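Local coordinates for protein fumarate reductase iron-sulfur subunit (Mycolicibacterium smegmatis, PDB 7D6V) that probably relays electrons through its three iron-sulfur clusters, from the flavoprotein subunit toward quinone, as the iron-sulfur subunit of a mycobacterial succinate dehydrogenase, at residues V105-E110 with L150-C155; F173-A178 with D221-P226; M193-F198 with R234-I239. All coordinates share one frame; numbering follows the deposited sequence.

Contact 1: residues V105-E110 with L150-C155; sequences VSFNYE and LCQNVC. With SF4 (iron/sulfur cluster), chain F; F3S (Fe3-s4 cluster), chain G.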
loop_
_atom_site.group_PDB
_atom_site.type_symbol
_atom_site.label_atom_id
_atom_site.label_comp_id
_atom_site.label_asym_id
_atom_site.label_seq_id
_atom_site.Cartn_x
_atom_site.Cartn_y
_atom_site.Cartn_z
ATOM N N VAL B 105 -1.303 5.924 -16.388
ATOM C CA VAL B 105 -0.545 6.469 -15.252
ATOM C C VAL B 105 0.921 6.165 -15.540
ATOM O O VAL B 105 1.524 5.224 -15.022
ATOM C CB VAL B 105 -1.028 5.909 -13.910
ATOM C CG1 VAL B 105 -2.366 6.513 -13.545
ATOM C CG2 VAL B 105 -1.160 4.396 -13.971
ATOM N N SER B 106 1.517 7.004 -16.378
ATOM C CA SER B 106 2.939 6.930 -16.681
ATOM C C SER B 106 3.664 8.237 -16.430
ATOM O O SER B 106 4.896 8.228 -16.328
ATOM C CB SER B 106 3.159 6.501 -18.139
ATOM O OG SER B 106 2.948 7.581 -19.028
ATOM N N PHE B 107 2.943 9.354 -16.340
ATOM C CA PHE B 107 3.512 10.601 -15.849
ATOM C C PHE B 107 4.151 10.401 -14.481
ATOM O O PHE B 107 5.217 10.956 -14.192
ATOM C CB PHE B 107 2.401 11.658 -15.821
ATOM C CG PHE B 107 2.623 12.783 -14.855
ATOM C CD1 PHE B 107 3.278 13.933 -15.251
ATOM C CD2 PHE B 107 2.135 12.710 -13.562
ATOM C CE1 PHE B 107 3.467 14.973 -14.371
ATOM C CE2 PHE B 107 2.327 13.746 -12.677
ATOM C CZ PHE B 107 2.992 14.878 -13.082
ATOM N N ASN B 108 3.527 9.575 -13.639
ATOM C CA ASN B 108 4.072 9.300 -12.315
ATOM C C ASN B 108 5.382 8.528 -12.396
ATOM O O ASN B 108 6.347 8.855 -11.699
ATOM C CB ASN B 108 3.047 8.531 -11.486
ATOM C CG ASN B 108 1.689 9.191 -11.485
ATOM O OD1 ASN B 108 1.466 10.162 -10.770
ATOM N ND2 ASN B 108 0.775 8.672 -12.292
ATOM N N TYR B 109 5.443 7.501 -13.244
ATOM C CA TYR B 109 6.678 6.738 -13.374
ATOM C C TYR B 109 7.771 7.534 -14.069
ATOM O O TYR B 109 8.954 7.247 -13.865
ATOM C CB TYR B 109 6.402 5.429 -14.108
ATOM C CG TYR B 109 5.542 4.490 -13.299
ATOM C CD1 TYR B 109 6.100 3.675 -12.326
ATOM C CD2 TYR B 109 4.171 4.439 -13.486
ATOM C CE1 TYR B 109 5.319 2.828 -11.574
ATOM C CE2 TYR B 109 3.382 3.595 -12.739
ATOM C CZ TYR B 109 3.962 2.791 -11.785
ATOM O OH TYR B 109 3.179 1.946 -11.037
ATOM N N GLU B 110 7.404 8.528 -14.879
ATOM C CA GLU B 110 8.404 9.429 -15.441
ATOM C C GLU B 110 8.928 10.392 -14.385
ATOM O O GLU B 110 10.122 10.710 -14.367
ATOM C CB GLU B 110 7.811 10.191 -16.623
ATOM C CG GLU B 110 7.969 9.474 -17.947
ATOM C CD GLU B 110 6.764 9.640 -18.848
ATOM O OE1 GLU B 110 6.472 8.708 -19.625
ATOM O OE2 GLU B 110 6.107 10.702 -18.780
ATOM N N LEU B 150 -3.908 8.688 -6.283
ATOM C CA LEU B 150 -5.142 9.444 -6.108
ATOM C C LEU B 150 -4.844 10.892 -5.746
ATOM O O LEU B 150 -5.563 11.807 -6.166
ATOM C CB LEU B 150 -6.015 8.787 -5.040
ATOM C CG LEU B 150 -6.709 7.480 -5.426
ATOM C CD1 LEU B 150 -7.359 6.841 -4.216
ATOM C CD2 LEU B 150 -7.726 7.709 -6.523
ATOM N N CYS B 151 -3.749 11.096 -5.019
ATOM C CA CYS B 151 -3.318 12.434 -4.648
ATOM C C CYS B 151 -2.953 13.175 -5.930
ATOM O O CYS B 151 -3.362 14.318 -6.135
ATOM C CB CYS B 151 -2.114 12.373 -3.708
ATOM S SG CYS B 151 -0.638 11.621 -4.432
ATOM N N GLN B 152 -2.181 12.515 -6.792
ATOM C CA GLN B 152 -1.792 13.104 -8.066
ATOM C C GLN B 152 -3.013 13.409 -8.918
ATOM O O GLN B 152 -3.053 14.420 -9.625
ATOM C CB GLN B 152 -0.849 12.161 -8.809
ATOM C CG GLN B 152 0.321 11.673 -7.987
ATOM C CD GLN B 152 1.500 12.615 -8.043
ATOM O OE1 GLN B 152 1.878 13.209 -7.041
ATOM N NE2 GLN B 152 2.091 12.753 -9.218
ATOM N N ASN B 153 -4.014 12.528 -8.876
ATOM C CA ASN B 153 -5.234 12.744 -9.643
ATOM C C ASN B 153 -6.002 13.967 -9.155
ATOM O O ASN B 153 -6.510 14.749 -9.963
ATOM C CB ASN B 153 -6.115 11.500 -9.570
ATOM C CG ASN B 153 -7.403 11.655 -10.340
ATOM O OD1 ASN B 153 -7.397 11.757 -11.563
ATOM N ND2 ASN B 153 -8.517 11.672 -9.627
ATOM N N VAL B 154 -6.101 14.149 -7.840
ATOM C CA VAL B 154 -7.035 15.147 -7.330
ATOM C C VAL B 154 -6.415 16.542 -7.290
ATOM O O VAL B 154 -7.140 17.541 -7.283
ATOM C CB VAL B 154 -7.553 14.724 -5.944
ATOM C CG1 VAL B 154 -6.462 14.850 -4.918
ATOM C CG2 VAL B 154 -8.780 15.533 -5.545
ATOM N N CYS B 155 -5.091 16.613 -7.193
ATOM C CA CYS B 155 -4.404 17.900 -7.129
ATOM C C CYS B 155 -4.896 18.811 -8.242
ATOM O O CYS B 155 -4.983 18.389 -9.395
ATOM C CB CYS B 155 -2.890 17.707 -7.235
ATOM S SG CYS B 155 -1.935 19.240 -7.153
HETATM FE FE1 SF4 F . -0.921 9.731 -2.905
HETATM FE FE2 SF4 F . -1.603 8.431 -0.266
HETATM FE FE3 SF4 F . 0.641 7.327 -1.959
HETATM FE FE4 SF4 F . -2.225 7.008 -2.856
HETATM S S1 SF4 F . -1.133 6.517 -1.088
HETATM S S2 SF4 F . -0.452 7.818 -3.726
HETATM S S3 SF4 F . -2.695 8.922 -2.033
HETATM S S4 SF4 F . 0.171 9.240 -1.137
HETATM FE FE1 F3S G . -2.156 18.985 -4.067
HETATM FE FE3 F3S G . -2.082 18.862 -1.384
HETATM FE FE4 F3S G . -0.691 20.820 -2.592
HETATM S S1 F3S G . -3.887 18.821 -2.689
HETATM S S2 F3S G . -1.922 21.247 -4.440
HETATM S S3 F3S G . -0.291 18.552 -2.800
HETATM S S4 F3S G . -1.716 20.961 -0.586
#
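Q152 NE2 is held by two oxygens: it donates to N108 OD1 at 3.1 Å across the contact and to the backbone oxygen of A169. Q152 belongs to the short helix inside the CxxCxxCxxxC motif of the alpha-helical ferredoxin (4Fe-4S dicluster) domain, between the cluster cysteines C151 and C155, whereas N108 sits in the first turn of helix 107-112. The bond is bent at the hydrogen (141°), yet the donor lies in the carbonyl plane of N108, while N108 OD1 stands somewhat off the amide plane of Q152. The two amides slide past each other in opposite directions, their planes 64° apart. A bend in the middle of its chain brings the Q152 amide back toward N108, with CG passing 3.4 Å from N108 OD1. The other end of this buried amide is satisfied too, since OE1 accepts from the backbone N of R172; three bonds therefore fix its rotation. F107 completes the contact from one side, presenting a ring edge: its CE2 lies 3.6 Å from Q152 NE2, near the ring plane, with ring and amide planes 26° apart. The motif cysteines before and after Q152 serve different clusters. C155, which follows the helix, approaches the three-iron cluster, and its sulfur also caps a backbone N at the start of helix 156-159. C151, immediately before Q152, ligates the four-iron cluster through its SG, 2.4 Å from iron FE1.

Contact 2: residues F173-A178 with D221-P226; sequences FHMRIA and DNALIP. With F3S (Fe3-s4 cluster), chain G.
A223 CB sits between two residues of helix 171-181, meeting A178 CB at 3.9 Å and both CA and CG of M175 at 4.1 Å. The two alanines, A178 and A223, let the backbones come close, with the CA atoms of M175 and A223 just 5.5 Å apart. The segment axes approach to 8.6 Å at 86°, nearly perpendicular, so the helices meet over a small patch, wholly buried and apolar, with no hydrogen bond across it. At one end of the patch L224 CD2 rests against H174 CB at 3.8 Å. Beyond its CA and CG the M175 chain leads away: CG is anti to the backbone N (chi1 -176°), and the side chain comes to about 4 Å from the four-iron cluster, with F142 of helix 133-142 beside it. Beyond this core the helices diverge. R176 points away to the partly exposed side, where it pairs with E179. The end of N222 leads away from helix 171-181, its OD1 bonded to R210 of the membrane anchor subunit, while D221 forms a salt bridge with K207. The 221-226 segment is itself irregular, with a wider pi-type turn and a kink before P226. L224 faces two ways: while CD2 packs on H174, CD1 lies 3.4 Å from S3 of the three-iron cluster. The result is crossed-helix packing at the three-iron site of an alpha-helical ferredoxin domain, as in succinate dehydrogenases and fumarate reductases.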
loop_
_atom_site.group_PDB
_atom_site.type_symbol
_atom_site.label_atom_id
_atom_site.label_comp_id
_atom_site.label_asym_id
_atom_site.label_seq_id
_atom_site.Cartn_x
_atom_site.Cartn_y
_atom_site.Cartn_z
ATOM N N PHE B 173 5.399 12.844 -5.070
ATOM C CA PHE B 173 6.839 12.927 -5.250
ATOM C C PHE B 173 7.476 14.043 -4.437
ATOM O O PHE B 173 8.645 13.931 -4.062
ATOM C CB PHE B 173 7.147 13.055 -6.736
ATOM C CG PHE B 173 6.762 11.834 -7.499
ATOM C CD1 PHE B 173 7.511 10.679 -7.388
ATOM C CD2 PHE B 173 5.612 11.812 -8.262
ATOM C CE1 PHE B 173 7.145 9.542 -8.058
ATOM C CE2 PHE B 173 5.244 10.673 -8.933
ATOM C CZ PHE B 173 6.011 9.538 -8.829
ATOM N N HIS B 174 6.727 15.088 -4.093
ATOM C CA HIS B 174 7.219 16.005 -3.074
ATOM C C HIS B 174 7.231 15.342 -1.703
ATOM O O HIS B 174 8.131 15.604 -0.895
ATOM C CB HIS B 174 6.381 17.280 -3.072
ATOM C CG HIS B 174 6.669 18.181 -4.230
ATOM N ND1 HIS B 174 7.857 18.866 -4.362
ATOM C CD2 HIS B 174 5.934 18.490 -5.324
ATOM C CE1 HIS B 174 7.838 19.566 -5.480
ATOM N NE2 HIS B 174 6.682 19.356 -6.083
ATOM N N MET B 175 6.269 14.458 -1.435
ATOM C CA MET B 175 6.333 13.637 -0.232
ATOM C C MET B 175 7.545 12.714 -0.262
ATOM O O MET B 175 8.175 12.471 0.771
ATOM C CB MET B 175 5.044 12.829 -0.082
ATOM C CG MET B 175 4.961 12.018 1.194
ATOM S SD MET B 175 3.576 10.873 1.203
ATOM C CE MET B 175 4.070 9.744 -0.090
ATOM N N ARG B 176 7.873 12.176 -1.435
ATOM C CA ARG B 176 9.071 11.351 -1.574
ATOM C C ARG B 176 10.337 12.161 -1.312
ATOM O O ARG B 176 11.280 11.673 -0.675
ATOM C CB ARG B 176 9.102 10.724 -2.968
ATOM C CG ARG B 176 10.425 10.104 -3.350
ATOM C CD ARG B 176 10.433 8.615 -3.084
ATOM N NE ARG B 176 11.641 7.985 -3.603
ATOM C CZ ARG B 176 12.559 7.396 -2.847
ATOM N NH1 ARG B 176 12.410 7.351 -1.533
ATOM N NH2 ARG B 176 13.627 6.851 -3.409
ATOM N N ILE B 177 10.377 13.401 -1.802
ATOM C CA ILE B 177 11.502 14.286 -1.518
ATOM C C ILE B 177 11.618 14.541 -0.020
ATOM O O ILE B 177 12.717 14.539 0.538
ATOM C CB ILE B 177 11.365 15.602 -2.306
ATOM C CG1 ILE B 177 11.547 15.351 -3.802
ATOM C CG2 ILE B 177 12.376 16.627 -1.825
ATOM C CD1 ILE B 177 11.257 16.558 -4.657
ATOM N N ALA B 178 10.486 14.767 0.651
ATOM C CA ALA B 178 10.510 14.955 2.100
ATOM C C ALA B 178 10.990 13.699 2.818
ATOM O O ALA B 178 11.733 13.780 3.804
ATOM C CB ALA B 178 9.123 15.355 2.599
ATOM N N ASP B 221 0.543 18.439 6.013
ATOM C CA ASP B 221 1.043 18.917 7.297
ATOM C C ASP B 221 2.417 18.352 7.634
ATOM O O ASP B 221 3.236 19.043 8.250
ATOM C CB ASP B 221 0.048 18.581 8.406
ATOM C CG ASP B 221 -1.066 19.601 8.519
ATOM O OD1 ASP B 221 -1.117 20.529 7.688
ATOM O OD2 ASP B 221 -1.895 19.475 9.444
ATOM N N ASN B 222 2.694 17.107 7.253
ATOM C CA ASN B 222 3.935 16.456 7.646
ATOM C C ASN B 222 5.010 16.487 6.572
ATOM O O ASN B 222 6.187 16.302 6.898
ATOM C CB ASN B 222 3.667 14.998 8.039
ATOM C CG ASN B 222 3.082 14.868 9.427
ATOM O OD1 ASN B 222 2.913 15.854 10.137
ATOM N ND2 ASN B 222 2.762 13.645 9.818
ATOM N N ALA B 223 4.650 16.712 5.312
ATOM C CA ALA B 223 5.626 16.708 4.230
ATOM C C ALA B 223 5.727 18.041 3.509
ATOM O O ALA B 223 6.828 18.582 3.376
ATOM C CB ALA B 223 5.291 15.596 3.226
ATOM N N LEU B 224 4.609 18.596 3.044
ATOM C CA LEU B 224 4.670 19.738 2.138
ATOM C C LEU B 224 4.999 21.033 2.870
ATOM O O LEU B 224 5.863 21.795 2.429
ATOM C CB LEU B 224 3.350 19.872 1.386
ATOM C CG LEU B 224 2.903 18.608 0.661
ATOM C CD1 LEU B 224 1.583 18.854 -0.003
ATOM C CD2 LEU B 224 3.943 18.167 -0.351
ATOM N N ILE B 225 4.300 21.313 3.970
ATOM C CA ILE B 225 4.600 22.515 4.750
ATOM C C ILE B 225 6.003 22.473 5.350
ATOM O O ILE B 225 6.702 23.498 5.294
ATOM C CB ILE B 225 3.499 22.754 5.799
ATOM C CG1 ILE B 225 2.197 23.163 5.113
ATOM C CG2 ILE B 225 3.921 23.822 6.793
ATOM C CD1 ILE B 225 0.987 23.074 5.997
ATOM N N PRO B 226 6.464 21.368 5.953
ATOM C CA PRO B 226 7.869 21.333 6.397
ATOM C C PRO B 226 8.871 21.568 5.282
ATOM O O PRO B 226 9.875 22.262 5.493
ATOM C CB PRO B 226 8.000 19.926 6.992
ATOM C CG PRO B 226 6.649 19.596 7.449
ATOM C CD PRO B 226 5.721 20.195 6.449
HETATM FE FE1 F3S G . -2.156 18.985 -4.067
HETATM FE FE3 F3S G . -2.082 18.862 -1.384
HETATM FE FE4 F3S G . -0.691 20.820 -2.592
HETATM S S1 F3S G . -3.887 18.821 -2.689
HETATM S S2 F3S G . -1.922 21.247 -4.440
HETATM S S3 F3S G . -0.291 18.552 -2.800
HETATM S S4 F3S G . -1.716 20.961 -0.586
#

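Contact 3: residues M193-F198 with R234-I239; sequences MAQDEF and RKYDPI. With UQ1 (ubiquinone-1), chain H.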
loop_
_atom_site.group_PDB
_atom_site.type_symbol
_atom_site.label_atom_id
_atom_site.label_comp_id
_atom_site.label_asym_id
_atom_site.label_seq_id
_atom_site.Cartn_x
_atom_site.Cartn_y
_atom_site.Cartn_z
ATOM N N MET B 193 16.405 21.939 -5.381
ATOM C CA MET B 193 15.780 21.359 -6.562
ATOM C C MET B 193 14.292 21.133 -6.354
ATOM O O MET B 193 13.521 21.221 -7.317
ATOM C CB MET B 193 16.473 20.056 -6.957
ATOM C CG MET B 193 16.351 18.945 -5.951
ATOM S SD MET B 193 17.269 17.473 -6.419
ATOM C CE MET B 193 18.950 18.006 -6.125
ATOM N N ALA B 194 13.868 20.868 -5.114
ATOM C CA ALA B 194 12.444 20.715 -4.835
ATOM C C ALA B 194 11.659 21.956 -5.232
ATOM O O ALA B 194 10.498 21.853 -5.638
ATOM C CB ALA B 194 12.226 20.405 -3.356
ATOM N N GLN B 195 12.273 23.131 -5.122
ATOM C CA GLN B 195 11.644 24.384 -5.512
ATOM C C GLN B 195 11.894 24.728 -6.974
ATOM O O GLN B 195 10.990 25.224 -7.653
ATOM C CB GLN B 195 12.152 25.517 -4.618
ATOM C CG GLN B 195 11.519 26.878 -4.870
ATOM C CD GLN B 195 10.029 26.893 -4.614
ATOM O OE1 GLN B 195 9.229 26.899 -5.547
ATOM N NE2 GLN B 195 9.646 26.895 -3.348
ATOM N N ASP B 196 13.097 24.457 -7.482
ATOM C CA ASP B 196 13.489 24.968 -8.790
ATOM C C ASP B 196 13.094 24.059 -9.949
ATOM O O ASP B 196 12.679 24.557 -11.000
ATOM C CB ASP B 196 14.996 25.218 -8.818
ATOM C CG ASP B 196 15.413 26.333 -7.883
ATOM O OD1 ASP B 196 14.684 27.341 -7.800
ATOM O OD2 ASP B 196 16.471 26.207 -7.232
ATOM N N GLU B 197 13.215 22.739 -9.805
ATOM C CA GLU B 197 12.869 21.829 -10.890
ATOM C C GLU B 197 11.593 21.037 -10.666
ATOM O O GLU B 197 10.966 20.623 -11.642
ATOM C CB GLU B 197 14.021 20.853 -11.172
ATOM C CG GLU B 197 15.271 21.509 -11.754
ATOM C CD GLU B 197 16.168 22.138 -10.713
ATOM O OE1 GLU B 197 15.857 22.017 -9.517
ATOM O OE2 GLU B 197 17.182 22.760 -11.093
ATOM N N PHE B 198 11.185 20.818 -9.422
ATOM C CA PHE B 198 9.980 20.056 -9.142
ATOM C C PHE B 198 8.806 20.929 -8.724
ATOM O O PHE B 198 7.730 20.400 -8.433
ATOM C CB PHE B 198 10.274 18.998 -8.078
ATOM C CG PHE B 198 11.432 18.111 -8.429
ATOM C CD1 PHE B 198 11.375 17.286 -9.537
ATOM C CD2 PHE B 198 12.584 18.115 -7.663
ATOM C CE1 PHE B 198 12.439 16.476 -9.870
ATOM C CE2 PHE B 198 13.651 17.306 -7.992
ATOM C CZ PHE B 198 13.578 16.485 -9.095
ATOM N N ARG B 234 16.343 28.107 3.015
ATOM C CA ARG B 234 17.425 28.190 2.040
ATOM C C ARG B 234 17.343 29.426 1.150
ATOM O O ARG B 234 18.382 29.937 0.721
ATOM C CB ARG B 234 17.440 26.933 1.175
ATOM C CG ARG B 234 17.950 25.694 1.877
ATOM C CD ARG B 234 19.409 25.844 2.250
ATOM N NE ARG B 234 20.018 24.560 2.581
ATOM C CZ ARG B 234 19.937 23.982 3.774
ATOM N NH1 ARG B 234 19.273 24.577 4.756
ATOM N NH2 ARG B 234 20.522 22.811 3.987
ATOM N N LYS B 235 16.145 29.922 0.862
ATOM C CA LYS B 235 15.950 30.887 -0.214
ATOM C C LYS B 235 15.305 32.194 0.213
ATOM O O LYS B 235 15.670 33.247 -0.311
ATOM C CB LYS B 235 15.096 30.260 -1.324
ATOM C CG LYS B 235 15.800 29.193 -2.132
ATOM C CD LYS B 235 14.836 28.497 -3.069
ATOM C CE LYS B 235 14.569 29.331 -4.302
ATOM N NZ LYS B 235 15.704 29.280 -5.260
ATOM N N TYR B 236 14.349 32.166 1.140
ATOM C CA TYR B 236 13.489 33.315 1.398
ATOM C C TYR B 236 13.627 33.836 2.823
ATOM O O TYR B 236 12.665 34.348 3.395
ATOM C CB TYR B 236 12.031 32.968 1.105
ATOM C CG TYR B 236 11.810 32.356 -0.254
ATOM C CD1 TYR B 236 12.179 33.030 -1.408
ATOM C CD2 TYR B 236 11.233 31.104 -0.385
ATOM C CE1 TYR B 236 11.983 32.477 -2.649
ATOM C CE2 TYR B 236 11.031 30.542 -1.626
ATOM C CZ TYR B 236 11.408 31.234 -2.754
ATOM O OH TYR B 236 11.212 30.684 -3.995
ATOM N N ASP B 237 14.811 33.722 3.405
ATOM C CA ASP B 237 15.038 34.147 4.785
ATOM C C ASP B 237 16.080 35.251 4.813
ATOM O O ASP B 237 17.277 34.974 4.608
ATOM C CB ASP B 237 15.480 32.966 5.646
ATOM C CG ASP B 237 15.017 33.086 7.082
ATOM O OD1 ASP B 237 14.619 32.059 7.662
ATOM O OD2 ASP B 237 15.051 34.204 7.632
ATOM N N PRO B 238 15.692 36.502 5.065
ATOM C CA PRO B 238 16.656 37.609 5.009
ATOM C C PRO B 238 17.753 37.541 6.061
ATOM O O PRO B 238 18.652 38.385 6.068
ATOM C CB PRO B 238 15.772 38.846 5.215
ATOM C CG PRO B 238 14.405 38.401 4.826
ATOM C CD PRO B 238 14.317 36.982 5.267
ATOM N N ILE B 239 17.703 36.552 6.952
ATOM C CA ILE B 239 18.773 36.359 7.921
ATOM C C ILE B 239 19.876 35.567 7.236
ATOM O O ILE B 239 19.887 34.331 7.265
ATOM C CB ILE B 239 18.269 35.650 9.192
ATOM C CG1 ILE B 239 17.224 36.507 9.902
ATOM C CG2 ILE B 239 19.417 35.358 10.145
ATOM C CD1 ILE B 239 17.726 37.868 10.311
HETATM C C1 UQ1 H . 12.012 36.360 -4.481
HETATM O O1 UQ1 H . 12.770 35.748 -3.812
HETATM C C2 UQ1 H . 11.771 35.958 -5.933
HETATM O O2 UQ1 H . 12.447 34.862 -6.479
HETATM C CM2 UQ1 H . 13.457 35.202 -7.385
HETATM C C3 UQ1 H . 10.790 36.752 -6.789
HETATM O O3 UQ1 H . 10.568 36.386 -8.120
HETATM C CM3 UQ1 H . 9.576 35.415 -8.289
HETATM C C4 UQ1 H . 10.055 37.947 -6.194
HETATM O O4 UQ1 H . 9.294 38.563 -6.858
HETATM C C5 UQ1 H . 10.295 38.348 -4.742
HETATM C CM5 UQ1 H . 9.559 39.542 -4.144
HETATM C C6 UQ1 H . 11.277 37.555 -3.887
HETATM C C7 UQ1 H . 11.516 37.949 -2.434
HETATM C C8 UQ1 H . 10.517 37.182 -1.572
HETATM C C9 UQ1 H . 10.849 36.742 -0.380
HETATM C C10 UQ1 H . 12.251 36.993 0.167
HETATM C C11 UQ1 H . 9.825 35.976 0.453
#
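D196 and K235 come together from opposite directions on the solvent side of this contact, where K235 NZ gives D196 OD1 a weak, long bond of 3.4 Å within a salt bridge. D196 OD2 is a little farther from the same nitrogen, and E192 makes a second, long and weak, ion pair with it. Bends at chi3 (79°) and chi4 (76°) curl the end of K235 round to the carboxylate, its CE passing 4.0 Å from Q195 CG. On the more buried side, Q195 crosses Y236 at about a right angle, amide and ring planes 66° apart. What touches is carbon against hydroxyl: Q195 CG lies 3.9 Å from Y236 OH. The polar end of Q195 turns elsewhere, OE1 accepting a weak bond from the backbone N of G201. Segment 193-198 belongs to the alpha-helical ferredoxin fold; residues 234-239 lead from the long helix 219-235 into the C-terminal tail of the chain, which lies against the membrane anchor subunit beside bound ubiquinone-1. Y236 reaches the quinone with its ring edge, CE1 lying 3.6 Å from the quinone oxygen O1, and its CB packs on UQ1 C11 at 3.8 Å. K235 CB sits 3.8 Å above the plane of the Y236 ring, over its centre. D237 OD1 forms a salt bridge with R156 of the anchor subunit. M193 O accepts from both E197 N and F198 N, while A194 and F198 form backbone bonds with L200 and A169, respectively, and F198 O also receives a weak bond from H174 NE2.

From the N terminus the chain passes through the 2Fe-2S part, and contact 1 closes the loop from helix 107-112 to the cysteine motif, joining the part that carries the 2Fe-2S cluster to the alpha-helical ferredoxin part. It ends before contact 2 opens, so these two stand in series, although F173 touches both N108 and Q152 and both contacts reach the three-iron cluster. Contacts 2 and 3 cross: helix 171-181 and helix 191-196 follow one another and pair, in the same order, with the earlier part of helix 219-235 and with its end and tail. They also touch directly, I177 packing on A194 and F198, tying the cluster region to the C-terminal quinone end.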